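PDB 4LTU: ferredoxin from Rhodopseudomonas palustris, which probably carries electrons between redox partners through a single [2Fe-2S] cluster, as other ferredoxins of the adrenodoxin and putidaredoxin family do. Local coordinates for residues S23-A28 against I36-G41; C87-A92 against D96-R101; A59-V64 against N82-C87. One frame throughout, in Å; residues are numbered along the deposited sequence.

Contact 1 of 3, residues S23-A28 against I36-G41; sequences SAMFAA and IVAECG. With FES (Fe2/s2 (inorganic) cluster), chain C.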
ATOM      1  N   SER A  23      -5.830  -6.248   4.216  1.00 19.36           N
ATOM      2  CA  SER A  23      -5.273  -5.063   3.633  1.00 18.55           C
ATOM      3  C   SER A  23      -3.857  -5.425   3.141  1.00 17.83           C
ATOM      4  O   SER A  23      -3.288  -6.431   3.565  1.00 17.59           O
ATOM      5  CB  SER A  23      -5.250  -3.950   4.663  1.00 17.90           C
ATOM      6  OG  SER A  23      -4.269  -4.230   5.629  1.00 19.06           O
ATOM      7  N   ALA A  24      -3.312  -4.593   2.260  1.00 17.32           N
ATOM      8  CA  ALA A  24      -1.952  -4.727   1.729  1.00 16.78           C
ATOM      9  C   ALA A  24      -0.911  -4.535   2.819  1.00 16.82           C
ATOM     10  O   ALA A  24       0.179  -5.105   2.758  1.00 17.76           O
ATOM     11  CB  ALA A  24      -1.726  -3.718   0.578  1.00 15.82           C
ATOM     12  N   MET A  25      -1.253  -3.727   3.807  1.00 16.22           N
ATOM     13  CA  MET A  25      -0.389  -3.457   4.940  1.00 16.19           C
ATOM     14  C   MET A  25      -0.266  -4.708   5.833  1.00 16.12           C
ATOM     15  O   MET A  25       0.838  -5.097   6.265  1.00 14.99           O
ATOM     16  CB  MET A  25      -0.941  -2.269   5.748  1.00 14.99           C
ATOM     17  CG  MET A  25      -0.100  -1.939   6.994  1.00 16.60           C
ATOM     18  SD  MET A  25      -1.133  -1.363   8.355  1.00 20.09           S
ATOM     19  CE  MET A  25      -2.064  -2.846   8.700  1.00 16.32           C
ATOM     20  N   PHE A  26      -1.416  -5.309   6.115  1.00 16.08           N
ATOM     21  CA  PHE A  26      -1.477  -6.483   6.932  1.00 17.78           C
ATOM     22  C   PHE A  26      -0.604  -7.549   6.249  1.00 18.84           C
ATOM     23  O   PHE A  26       0.325  -8.097   6.861  1.00 19.75           O
ATOM     24  CB  PHE A  26      -2.939  -6.935   7.075  1.00 17.44           C
ATOM     25  CG  PHE A  26      -3.104  -8.235   7.817  1.00 19.27           C
ATOM     26  CD1 PHE A  26      -3.338  -8.244   9.198  1.00 20.18           C
ATOM     27  CD2 PHE A  26      -3.026  -9.460   7.133  1.00 17.46           C
ATOM     28  CE1 PHE A  26      -3.485  -9.445   9.890  1.00 20.33           C
ATOM     29  CE2 PHE A  26      -3.171 -10.657   7.806  1.00 19.76           C
ATOM     30  CZ  PHE A  26      -3.401 -10.656   9.198  1.00 20.55           C
ATOM     31  N   ALA A  27      -0.894  -7.799   4.975  1.00 18.86           N
ATOM     32  CA  ALA A  27      -0.119  -8.721   4.161  1.00 19.62           C
ATOM     33  C   ALA A  27       1.382  -8.457   4.235  1.00 19.05           C
ATOM     34  O   ALA A  27       2.144  -9.369   4.474  1.00 19.65           O
ATOM     35  CB  ALA A  27      -0.609  -8.690   2.694  1.00 18.55           C
ATOM     36  N   ALA A  28       1.795  -7.215   4.014  1.00 18.94           N
ATOM     37  CA  ALA A  28       3.195  -6.802   4.193  1.00 18.21           C
ATOM     38  C   ALA A  28       3.808  -7.195   5.555  1.00 18.47           C
ATOM     39  O   ALA A  28       4.863  -7.852   5.627  1.00 18.27           O
ATOM     40  CB  ALA A  28       3.310  -5.307   4.000  1.00 17.19           C
ATOM     41  N   ILE A  36       7.188  -0.606   5.981  1.00 21.55           N
ATOM     42  CA  ILE A  36       5.854  -0.035   6.146  1.00 20.31           C
ATOM     43  C   ILE A  36       5.608   0.191   7.626  1.00 20.21           C
ATOM     44  O   ILE A  36       5.334  -0.749   8.371  1.00 20.49           O
ATOM     45  CB  ILE A  36       4.767  -0.955   5.558  1.00 20.70           C
ATOM     46  CG1 ILE A  36       4.758  -0.834   4.025  1.00 19.45           C
ATOM     47  CG2 ILE A  36       3.368  -0.670   6.221  1.00 19.80           C
ATOM     48  CD1 ILE A  36       3.755  -1.770   3.309  1.00 20.42           C
ATOM     49  N   VAL A  37       5.735   1.439   8.061  1.00 19.72           N
ATOM     50  CA  VAL A  37       5.734   1.716   9.487  1.00 19.33           C
ATOM     51  C   VAL A  37       4.324   1.644  10.099  1.00 19.23           C
ATOM     52  O   VAL A  37       4.138   1.067  11.200  1.00 19.02           O
ATOM     53  CB  VAL A  37       6.519   3.018   9.825  1.00 19.25           C
ATOM     54  CG1 VAL A  37       6.493   3.293  11.313  1.00 18.79           C
ATOM     55  CG2 VAL A  37       7.979   2.865   9.367  1.00 19.48           C
ATOM     56  N   ALA A  38       3.339   2.206   9.397  1.00 18.17           N
ATOM     57  CA  ALA A  38       1.948   2.079   9.826  1.00 18.42           C
ATOM     58  C   ALA A  38       1.722   2.408  11.319  1.00 18.69           C
ATOM     59  O   ALA A  38       1.276   1.563  12.093  1.00 18.25           O
ATOM     60  CB  ALA A  38       1.452   0.669   9.505  1.00 17.77           C
ATOM     61  N   GLU A  39       1.999   3.648  11.711  1.00 20.18           N
ATOM     62  CA  GLU A  39       1.964   4.057  13.142  1.00 21.03           C
ATOM     63  C   GLU A  39       0.640   3.685  13.817  1.00 20.68           C
ATOM     64  O   GLU A  39       0.635   3.185  14.965  1.00 21.55           O
ATOM     65  CB  GLU A  39       2.256   5.564  13.285  1.00 21.33           C
ATOM     66  CG  GLU A  39       2.199   6.172  14.739  1.00 25.78           C
ATOM     67  CD  GLU A  39       0.764   6.551  15.195  1.00 30.96           C
ATOM     68  OE1 GLU A  39       0.037   7.226  14.418  1.00 31.08           O
ATOM     69  OE2 GLU A  39       0.360   6.157  16.329  1.00 30.92           O
ATOM     70  N   CYS A  40      -0.464   3.900  13.095  1.00 19.55           N
ATOM     71  CA  CYS A  40      -1.821   3.782  13.656  1.00 18.06           C
ATOM     72  C   CYS A  40      -2.420   2.390  13.572  1.00 17.95           C
ATOM     73  O   CYS A  40      -3.491   2.126  14.121  1.00 18.86           O
ATOM     74  CB  CYS A  40      -2.748   4.809  13.017  1.00 17.27           C
ATOM     75  SG  CYS A  40      -3.468   4.371  11.434  1.00 15.03           S
ATOM     76  N   GLY A  41      -1.741   1.497  12.875  1.00 17.75           N
ATOM     77  CA  GLY A  41      -2.082   0.082  12.943  1.00 16.99           C
ATOM     78  C   GLY A  41      -3.227  -0.340  12.064  1.00 16.77           C
ATOM     79  O   GLY A  41      -3.934  -1.292  12.403  1.00 15.95           O
TER
HETATM   80 FE1  FES C 201      -2.240   4.485   9.657  1.00 17.72          FE
HETATM   81 FE2  FES C 201      -2.609   3.031   7.123  1.00 16.41          FE
HETATM   82  S1  FES C 201      -3.321   4.983   7.849  1.00 19.16           S
HETATM   83  S2  FES C 201      -1.459   2.564   8.898  1.00 15.65           S
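Met-25 and Ile-36 mark the nearest approach of the two backbones, their CA atoms 7.2 Å apart, where the start of helix 24-29 faces the irregular loop 36-41. This helix and the cluster-binding loop that follows it are hallmarks of the [2Fe-2S] ferredoxin fold, a beta-grasp domain in which helix and sheet enclose a core beside the metal site. The contact is apolar, with no hydrogen bond across it. Met-25 carries its centre. Its CG stands anti to the backbone N (chi1 178°), and the chain then bends at chi2 and chi3, which turns the thioether along the loop. On the way CG lies 3.8 Å from Ile-36 CG2, the two side chains crossing obliquely. Farther along the helix, Ala-28 CB meets the other branch of the isoleucine, at 3.6 Å from Ile-36 CD1, and Phe-6 of strand 3-7 packs on both residues. The helix start is held by Ser-23, an N-cap whose OG accepts from Phe-26 N at 3.1 Å. A type I turn from Ala-38 to Gly-41 brings Cys-40 to the cluster, its SG 2.2 Å from the iron FE1, which Cys-46 also binds. At the first residue of this turn the methyl of Ala-38 meets two sulfurs, its CB 3.5 Å from Met-25 SD and equally far from the bridging sulfide S2.

Contact 2 of 3, residues C87-A92 against D96-R101; sequences CQIKIA and DGLVLR. With FES (Fe2/s2 (inorganic) cluster), chain C.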
ATOM      1  N   CYS A  87      -3.152   0.279   4.016  1.00 14.74           N
ATOM      2  CA  CYS A  87      -4.119  -0.346   4.935  1.00 15.01           C
ATOM      3  C   CYS A  87      -5.563  -0.166   4.405  1.00 15.84           C
ATOM      4  O   CYS A  87      -6.476  -0.879   4.820  1.00 15.29           O
ATOM      5  CB  CYS A  87      -3.969   0.206   6.362  1.00 15.19           C
ATOM      6  SG  CYS A  87      -4.369   1.981   6.558  1.00 12.40           S
ATOM      7  N   GLN A  88      -5.748   0.781   3.483  1.00 15.79           N
ATOM      8  CA  GLN A  88      -7.047   0.987   2.837  1.00 16.96           C
ATOM      9  C   GLN A  88      -7.211   0.220   1.492  1.00 17.52           C
ATOM     10  O   GLN A  88      -8.204   0.399   0.790  1.00 17.89           O
ATOM     11  CB  GLN A  88      -7.317   2.490   2.630  1.00 17.06           C
ATOM     12  CG  GLN A  88      -7.152   3.341   3.871  1.00 17.26           C
ATOM     13  CD  GLN A  88      -8.029   2.902   4.996  1.00 17.86           C
ATOM     14  OE1 GLN A  88      -9.249   3.033   4.916  1.00 21.36           O
ATOM     15  NE2 GLN A  88      -7.425   2.343   6.052  1.00 16.77           N
ATOM     16  N   ILE A  89      -6.243  -0.621   1.137  1.00 17.69           N
ATOM     17  CA  ILE A  89      -6.396  -1.494  -0.023  1.00 18.02           C
ATOM     18  C   ILE A  89      -6.787  -2.913   0.438  1.00 19.64           C
ATOM     19  O   ILE A  89      -6.018  -3.593   1.133  1.00 19.49           O
ATOM     20  CB  ILE A  89      -5.105  -1.540  -0.867  1.00 17.39           C
ATOM     21  CG1 ILE A  89      -4.851  -0.174  -1.537  1.00 16.59           C
ATOM     22  CG2 ILE A  89      -5.189  -2.655  -1.890  1.00 15.83           C
ATOM     23  CD1 ILE A  89      -3.413   0.076  -2.011  1.00 12.44           C
ATOM     24  N   LYS A  90      -7.986  -3.329   0.053  1.00 20.69           N
ATOM     25  CA  LYS A  90      -8.502  -4.633   0.378  1.00 23.14           C
ATOM     26  C   LYS A  90      -8.283  -5.562  -0.815  1.00 24.32           C
ATOM     27  O   LYS A  90      -8.592  -5.211  -1.968  1.00 24.32           O
ATOM     28  CB  LYS A  90      -9.991  -4.544   0.765  1.00 23.58           C
ATOM     29  CG  LYS A  90     -10.263  -3.846   2.139  1.00 24.34           C
ATOM     30  CD  LYS A  90     -11.556  -2.978   2.089  1.00 28.73           C
ATOM     31  CE  LYS A  90     -12.302  -2.870   3.452  1.00 30.99           C
ATOM     32  NZ  LYS A  90     -13.614  -2.127   3.340  1.00 31.97           N
ATOM     33  N   ILE A  91      -7.727  -6.738  -0.529  1.00 25.55           N
ATOM     34  CA  ILE A  91      -7.419  -7.721  -1.558  1.00 26.27           C
ATOM     35  C   ILE A  91      -8.624  -8.582  -1.923  1.00 26.59           C
ATOM     36  O   ILE A  91      -9.410  -8.990  -1.058  1.00 26.35           O
ATOM     37  CB  ILE A  91      -6.154  -8.524  -1.211  1.00 26.67           C
ATOM     38  CG1 ILE A  91      -4.954  -7.617  -1.447  1.00 27.05           C
ATOM     39  CG2 ILE A  91      -5.997  -9.773  -2.123  1.00 26.86           C
ATOM     40  CD1 ILE A  91      -4.083  -7.478  -0.255  1.00 30.59           C
ATOM     41  N   ALA A  92      -8.768  -8.790  -3.230  1.00 27.21           N
ATOM     42  CA  ALA A  92      -9.851  -9.568  -3.828  1.00 27.88           C
ATOM     43  C   ALA A  92      -9.252 -10.362  -4.991  1.00 28.20           C
ATOM     44  O   ALA A  92      -8.148 -10.049  -5.452  1.00 28.76           O
ATOM     45  CB  ALA A  92     -10.962  -8.634  -4.331  1.00 28.23           C
ATOM     46  N   ASP A  96      -5.171 -10.303  -7.541  1.00 25.50           N
ATOM     47  CA  ASP A  96      -4.123 -11.314  -7.495  1.00 25.51           C
ATOM     48  C   ASP A  96      -3.170 -10.849  -8.565  1.00 24.77           C
ATOM     49  O   ASP A  96      -3.573 -10.709  -9.735  1.00 25.55           O
ATOM     50  CB  ASP A  96      -4.701 -12.706  -7.804  1.00 25.75           C
ATOM     51  CG  ASP A  96      -3.662 -13.841  -7.729  1.00 27.56           C
ATOM     52  OD1 ASP A  96      -2.475 -13.630  -7.408  1.00 29.03           O
ATOM     53  OD2 ASP A  96      -4.064 -14.990  -7.993  1.00 31.11           O
ATOM     54  N   GLY A  97      -1.942 -10.550  -8.159  1.00 23.65           N
ATOM     55  CA  GLY A  97      -0.942  -9.936  -9.047  1.00 23.16           C
ATOM     56  C   GLY A  97      -0.648  -8.456  -8.806  1.00 22.60           C
ATOM     57  O   GLY A  97       0.270  -7.891  -9.427  1.00 22.87           O
ATOM     58  N   LEU A  98      -1.403  -7.824  -7.898  1.00 21.21           N
ATOM     59  CA  LEU A  98      -1.234  -6.390  -7.599  1.00 19.53           C
ATOM     60  C   LEU A  98       0.204  -6.006  -7.272  1.00 19.18           C
ATOM     61  O   LEU A  98       0.888  -6.679  -6.478  1.00 18.63           O
ATOM     62  CB  LEU A  98      -2.153  -5.964  -6.446  1.00 19.39           C
ATOM     63  CG  LEU A  98      -2.171  -4.483  -6.043  1.00 18.32           C
ATOM     64  CD1 LEU A  98      -2.837  -3.599  -7.093  1.00 15.42           C
ATOM     65  CD2 LEU A  98      -2.835  -4.326  -4.689  1.00 15.62           C
ATOM     66  N   VAL A  99       0.660  -4.906  -7.874  1.00 18.75           N
ATOM     67  CA  VAL A  99       2.036  -4.494  -7.709  1.00 17.51           C
ATOM     68  C   VAL A  99       2.062  -3.199  -6.920  1.00 17.34           C
ATOM     69  O   VAL A  99       1.389  -2.233  -7.276  1.00 16.75           O
ATOM     70  CB  VAL A  99       2.736  -4.312  -9.076  1.00 18.15           C
ATOM     71  CG1 VAL A  99       4.191  -3.733  -8.915  1.00 17.70           C
ATOM     72  CG2 VAL A  99       2.747  -5.605  -9.842  1.00 17.66           C
ATOM     73  N   LEU A 100       2.815  -3.181  -5.833  1.00 16.69           N
ATOM     74  CA  LEU A 100       2.942  -1.948  -5.066  1.00 17.99           C
ATOM     75  C   LEU A 100       4.405  -1.600  -4.860  1.00 18.61           C
ATOM     76  O   LEU A 100       5.215  -2.467  -4.578  1.00 18.79           O
ATOM     77  CB  LEU A 100       2.228  -2.047  -3.714  1.00 17.00           C
ATOM     78  CG  LEU A 100       0.793  -2.557  -3.622  1.00 16.14           C
ATOM     79  CD1 LEU A 100       0.484  -2.806  -2.122  1.00 15.20           C
ATOM     80  CD2 LEU A 100      -0.189  -1.584  -4.273  1.00 11.77           C
ATOM     81  N   ARG A 101       4.732  -0.333  -5.040  1.00 19.90           N
ATOM     82  CA  ARG A 101       6.073   0.141  -4.767  1.00 21.38           C
ATOM     83  C   ARG A 101       6.004   1.005  -3.529  1.00 22.02           C
ATOM     84  O   ARG A 101       5.040   1.763  -3.326  1.00 22.08           O
ATOM     85  CB  ARG A 101       6.647   0.879  -5.979  1.00 21.94           C
ATOM     86  CG  ARG A 101       6.625  -0.039  -7.244  1.00 26.45           C
ATOM     87  CD  ARG A 101       7.469   0.469  -8.405  1.00 32.24           C
ATOM     88  NE  ARG A 101       6.635   1.152  -9.381  1.00 36.92           N
ATOM     89  CZ  ARG A 101       6.503   0.779 -10.646  1.00 38.86           C
ATOM     90  NH1 ARG A 101       7.191  -0.266 -11.114  1.00 39.17           N
ATOM     91  NH2 ARG A 101       5.703   1.476 -11.446  1.00 38.81           N
TER
HETATM   92 FE1  FES C 201      -2.240   4.485   9.657  1.00 17.72          FE
HETATM   93 FE2  FES C 201      -2.609   3.031   7.123  1.00 16.41          FE
HETATM   94  S1  FES C 201      -3.321   4.983   7.849  1.00 19.16           S
HETATM   95  S2  FES C 201      -1.459   2.564   8.898  1.00 15.65           S
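Ile-89 splits its two branches between two leucines: with chi1 at -68°, CG2 lies anti to the backbone N and points at Leu-98, while CG1, anti to the carbonyl carbon, carries an extended chain (chi2 161°) that delivers CD1 to Leu-100. Leu-98 CD2 comes to 4.0 Å from Ile-89 CG2. The second branch is looser, Ile-89 CD1 lying 4.3 Å from Leu-100 CD2. These are methyl-to-methyl contacts between chain segments that run nearly antiparallel. Near the short connection between the segments, Ala-92 O and Asp-96 N remain 3.6 Å apart, and no hydrogen bond joins the two segments. Ile-91 and Leu-100 also reach strand 3-7, through Ile-4 and Phe-6. At the far end of 87-92, Cys-87 SG sits 2.1 Å from the iron FE2, which Cys-49 also binds. Gln-88 NE2 donates to this thiolate sulfur at 3.1 Å, almost straight at 168° and from within the amide plane, a bond that would probably temper the negative charge on the sulfur. A last cluster cysteine whose following chain packs back on the final core strand is characteristic of the beta-grasp [2Fe-2S] ferredoxins.

Contact 3 of 3, residues A59-V64 against N82-C87; sequences AKLPPV and NSRLSC. With FES (Fe2/s2 (inorganic) cluster), chain C.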
ATOM      1  N   ALA A  59      -6.416   1.491 -11.764  1.00 24.24           N
ATOM      2  CA  ALA A  59      -7.809   1.418 -12.256  1.00 24.95           C
ATOM      3  C   ALA A  59      -8.658   0.314 -11.611  1.00 24.80           C
ATOM      4  O   ALA A  59      -9.867   0.462 -11.524  1.00 25.00           O
ATOM      5  CB  ALA A  59      -7.852   1.286 -13.811  1.00 24.39           C
ATOM      6  N   LYS A  60      -8.019  -0.773 -11.173  1.00 24.51           N
ATOM      7  CA  LYS A  60      -8.715  -1.947 -10.615  1.00 24.62           C
ATOM      8  C   LYS A  60      -9.112  -1.819  -9.138  1.00 24.29           C
ATOM      9  O   LYS A  60      -9.804  -2.684  -8.581  1.00 23.91           O
ATOM     10  CB  LYS A  60      -7.881  -3.217 -10.858  1.00 25.47           C
ATOM     11  CG  LYS A  60      -8.003  -3.753 -12.303  1.00 26.58           C
ATOM     12  CD  LYS A  60      -7.115  -4.975 -12.585  1.00 30.46           C
ATOM     13  CE  LYS A  60      -7.106  -5.307 -14.094  1.00 31.39           C
ATOM     14  NZ  LYS A  60      -5.850  -5.990 -14.568  1.00 34.44           N
ATOM     15  N   LEU A  61      -8.681  -0.725  -8.515  1.00 23.65           N
ATOM     16  CA  LEU A  61      -8.987  -0.462  -7.127  1.00 22.97           C
ATOM     17  C   LEU A  61     -10.204   0.456  -6.958  1.00 23.28           C
ATOM     18  O   LEU A  61     -10.408   1.393  -7.745  1.00 23.12           O
ATOM     19  CB  LEU A  61      -7.782   0.174  -6.440  1.00 22.82           C
ATOM     20  CG  LEU A  61      -6.505  -0.668  -6.413  1.00 20.71           C
ATOM     21  CD1 LEU A  61      -5.381   0.127  -5.791  1.00 18.53           C
ATOM     22  CD2 LEU A  61      -6.765  -1.941  -5.659  1.00 20.17           C
ATOM     23  N   PRO A  62     -10.997   0.213  -5.901  1.00 23.22           N
ATOM     24  CA  PRO A  62     -11.977   1.225  -5.510  1.00 23.01           C
ATOM     25  C   PRO A  62     -11.281   2.592  -5.323  1.00 23.27           C
ATOM     26  O   PRO A  62     -10.089   2.633  -4.997  1.00 23.38           O
ATOM     27  CB  PRO A  62     -12.513   0.695  -4.186  1.00 22.64           C
ATOM     28  CG  PRO A  62     -12.337  -0.823  -4.279  1.00 23.79           C
ATOM     29  CD  PRO A  62     -10.991  -0.951  -4.991  1.00 23.33           C
ATOM     30  N   PRO A  63     -12.007   3.708  -5.532  1.00 23.23           N
ATOM     31  CA  PRO A  63     -11.376   5.023  -5.464  1.00 23.04           C
ATOM     32  C   PRO A  63     -10.938   5.414  -4.042  1.00 22.62           C
ATOM     33  O   PRO A  63     -11.445   4.889  -3.059  1.00 22.65           O
ATOM     34  CB  PRO A  63     -12.479   5.979  -5.979  1.00 22.20           C
ATOM     35  CG  PRO A  63     -13.501   5.102  -6.607  1.00 23.47           C
ATOM     36  CD  PRO A  63     -13.440   3.815  -5.854  1.00 23.89           C
ATOM     37  N   VAL A  64      -9.958   6.293  -3.962  1.00 22.52           N
ATOM     38  CA  VAL A  64      -9.585   6.953  -2.710  1.00 22.79           C
ATOM     39  C   VAL A  64     -10.788   7.733  -2.167  1.00 22.19           C
ATOM     40  O   VAL A  64     -11.475   8.409  -2.936  1.00 22.39           O
ATOM     41  CB  VAL A  64      -8.449   7.957  -2.982  1.00 23.07           C
ATOM     42  CG1 VAL A  64      -8.045   8.661  -1.731  1.00 25.55           C
ATOM     43  CG2 VAL A  64      -7.228   7.248  -3.615  1.00 22.94           C
ATOM     44  N   ASN A  82      -0.541   8.073  -8.179  1.00 19.02           N
ATOM     45  CA  ASN A  82      -0.835   6.683  -7.838  1.00 19.11           C
ATOM     46  C   ASN A  82      -0.673   6.340  -6.352  1.00 18.37           C
ATOM     47  O   ASN A  82      -0.824   5.190  -5.958  1.00 18.94           O
ATOM     48  CB  ASN A  82       0.047   5.776  -8.679  1.00 19.08           C
ATOM     49  CG  ASN A  82      -0.418   5.684 -10.125  1.00 22.02           C
ATOM     50  OD1 ASN A  82      -1.144   6.561 -10.638  1.00 24.37           O
ATOM     51  ND2 ASN A  82       0.009   4.625 -10.800  1.00 23.35           N
ATOM     52  N   SER A  83      -0.367   7.339  -5.538  1.00 17.41           N
ATOM     53  CA  SER A  83      -0.272   7.158  -4.086  1.00 16.98           C
ATOM     54  C   SER A  83      -1.546   6.558  -3.454  1.00 16.33           C
ATOM     55  O   SER A  83      -2.661   6.909  -3.819  1.00 16.49           O
ATOM     56  CB  SER A  83       0.100   8.496  -3.431  1.00 17.37           C
ATOM     57  OG  SER A  83       1.482   8.793  -3.613  1.00 15.21           O
ATOM     58  N   ARG A  84      -1.366   5.612  -2.541  1.00 15.77           N
ATOM     59  CA  ARG A  84      -2.465   5.033  -1.764  1.00 14.96           C
ATOM     60  C   ARG A  84      -1.974   4.747  -0.334  1.00 14.04           C
ATOM     61  O   ARG A  84      -0.772   4.639  -0.090  1.00 13.51           O
ATOM     62  CB  ARG A  84      -2.979   3.713  -2.374  1.00 15.32           C
ATOM     63  CG  ARG A  84      -3.846   3.771  -3.657  1.00 16.79           C
ATOM     64  CD  ARG A  84      -5.151   4.514  -3.484  1.00 15.40           C
ATOM     65  NE  ARG A  84      -5.820   4.004  -2.303  1.00 18.40           N
ATOM     66  CZ  ARG A  84      -6.895   3.222  -2.299  1.00 17.99           C
ATOM     67  NH1 ARG A  84      -7.507   2.866  -3.429  1.00 17.02           N
ATOM     68  NH2 ARG A  84      -7.368   2.811  -1.134  1.00 18.48           N
ATOM     69  N   LEU A  85      -2.918   4.632   0.593  1.00 13.67           N
ATOM     70  CA  LEU A  85      -2.667   4.111   1.936  1.00 13.68           C
ATOM     71  C   LEU A  85      -2.951   2.634   1.869  1.00 13.89           C
ATOM     72  O   LEU A  85      -4.083   2.233   1.637  1.00 13.14           O
ATOM     73  CB  LEU A  85      -3.597   4.759   2.965  1.00 13.87           C
ATOM     74  CG  LEU A  85      -3.295   6.222   3.288  1.00 12.31           C
ATOM     75  CD1 LEU A  85      -4.348   6.749   4.203  1.00  9.69           C
ATOM     76  CD2 LEU A  85      -1.910   6.298   3.933  1.00  8.41           C
ATOM     77  N   SER A  86      -1.895   1.851   2.048  1.00 13.92           N
ATOM     78  CA  SER A  86      -1.928   0.415   1.899  1.00 14.23           C
ATOM     79  C   SER A  86      -2.841  -0.317   2.872  1.00 14.11           C
ATOM     80  O   SER A  86      -3.260  -1.431   2.580  1.00 14.05           O
ATOM     81  CB  SER A  86      -0.515  -0.160   1.996  1.00 14.35           C
ATOM     82  OG  SER A  86      -0.021  -0.010   3.307  1.00 15.48           O
ATOM     83  N   CYS A  87      -3.152   0.279   4.016  1.00 14.74           N
ATOM     84  CA  CYS A  87      -4.119  -0.346   4.935  1.00 15.01           C
ATOM     85  C   CYS A  87      -5.563  -0.166   4.405  1.00 15.84           C
ATOM     86  O   CYS A  87      -6.476  -0.879   4.820  1.00 15.29           O
ATOM     87  CB  CYS A  87      -3.969   0.206   6.362  1.00 15.19           C
ATOM     88  SG  CYS A  87      -4.369   1.981   6.558  1.00 12.40           S
TER
HETATM   89 FE1  FES C 201      -2.240   4.485   9.657  1.00 17.72          FE
HETATM   90 FE2  FES C 201      -2.609   3.031   7.123  1.00 16.41          FE
HETATM   91  S1  FES C 201      -3.321   4.983   7.849  1.00 19.16           S
HETATM   92  S2  FES C 201      -1.459   2.564   8.898  1.00 15.65           S
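Arg-84 and Val-64 run alongside one another with opposite headings, the methyl CG2 of the valine lying 3.4 Å from Arg-84 CD, a close fit, and 3.8 Å from Arg-84 NE. Leu-61 likewise heads against the arginine but lies farther out, with its CB 4.0 Å from Arg-84 NH1. The loop 59-64 links strand 50-53 to helix 66-72 and here covers part of strand 83-85, the edge strand of the ferredoxin sheet within this chain. From that strand the arginine folds back on itself instead of extending: CG is anti to the carbonyl carbon (chi1 -75°), and bends at chi2 and chi3 (-62° and -50°) bring the guanidinium against the loop. The loop backbone wraps the flat group from two directions. Val-64 N lies over one face, whereas Pro-62 O is at the edge, near the plane and 3.0 Å from Arg-84 NH1. Pro-62 and Pro-63, both with extended backbone angles, carry the loop past the arginine. Its strongest polar partner comes from helix 66-72, where Glu-68 OE2 forms a salt bridge with Arg-84 NE and also accepts from Leu-85 N. One carboxylate oxygen thus ties the helix to both the side chain and the backbone of the strand. A leucine in place of Arg-84 would probably leave Glu-68 without its opposing charge and Pro-62 O without the nitrogen beside it. Val-53 of the neighbouring strand and Ile-89 also touch the arginine. With little water likely to reach the buried residue, the guanidinium presumably depends on protein atoms to balance its charge, and the nearby positive group would in turn favour an ionised Glu-68.

Overall arrangement
Along the chain contact 1 closes first, then contact 3, and contact 2 follows; contacts 2 and 3 share Cys-87. The centres of contacts 2 and 3 are about 8 Å apart, and Ile-89 joins them by packing on Arg-84 and Leu-61. Contact 1 lies about 12 Å from contact 2 and 14 Å from contact 3, measured between centres. It meets both through the start of helix 24-29, where Ala-24 N probably bonds to Ile-89 O and Met-25 N to Ser-86 O. Strands 83-85 and 99-101 belong to one mixed sheet, with strand 50-53 between them. All three contacts touch the cluster, two of whose ligands, Cys-40 and Cys-87, lie in these segments.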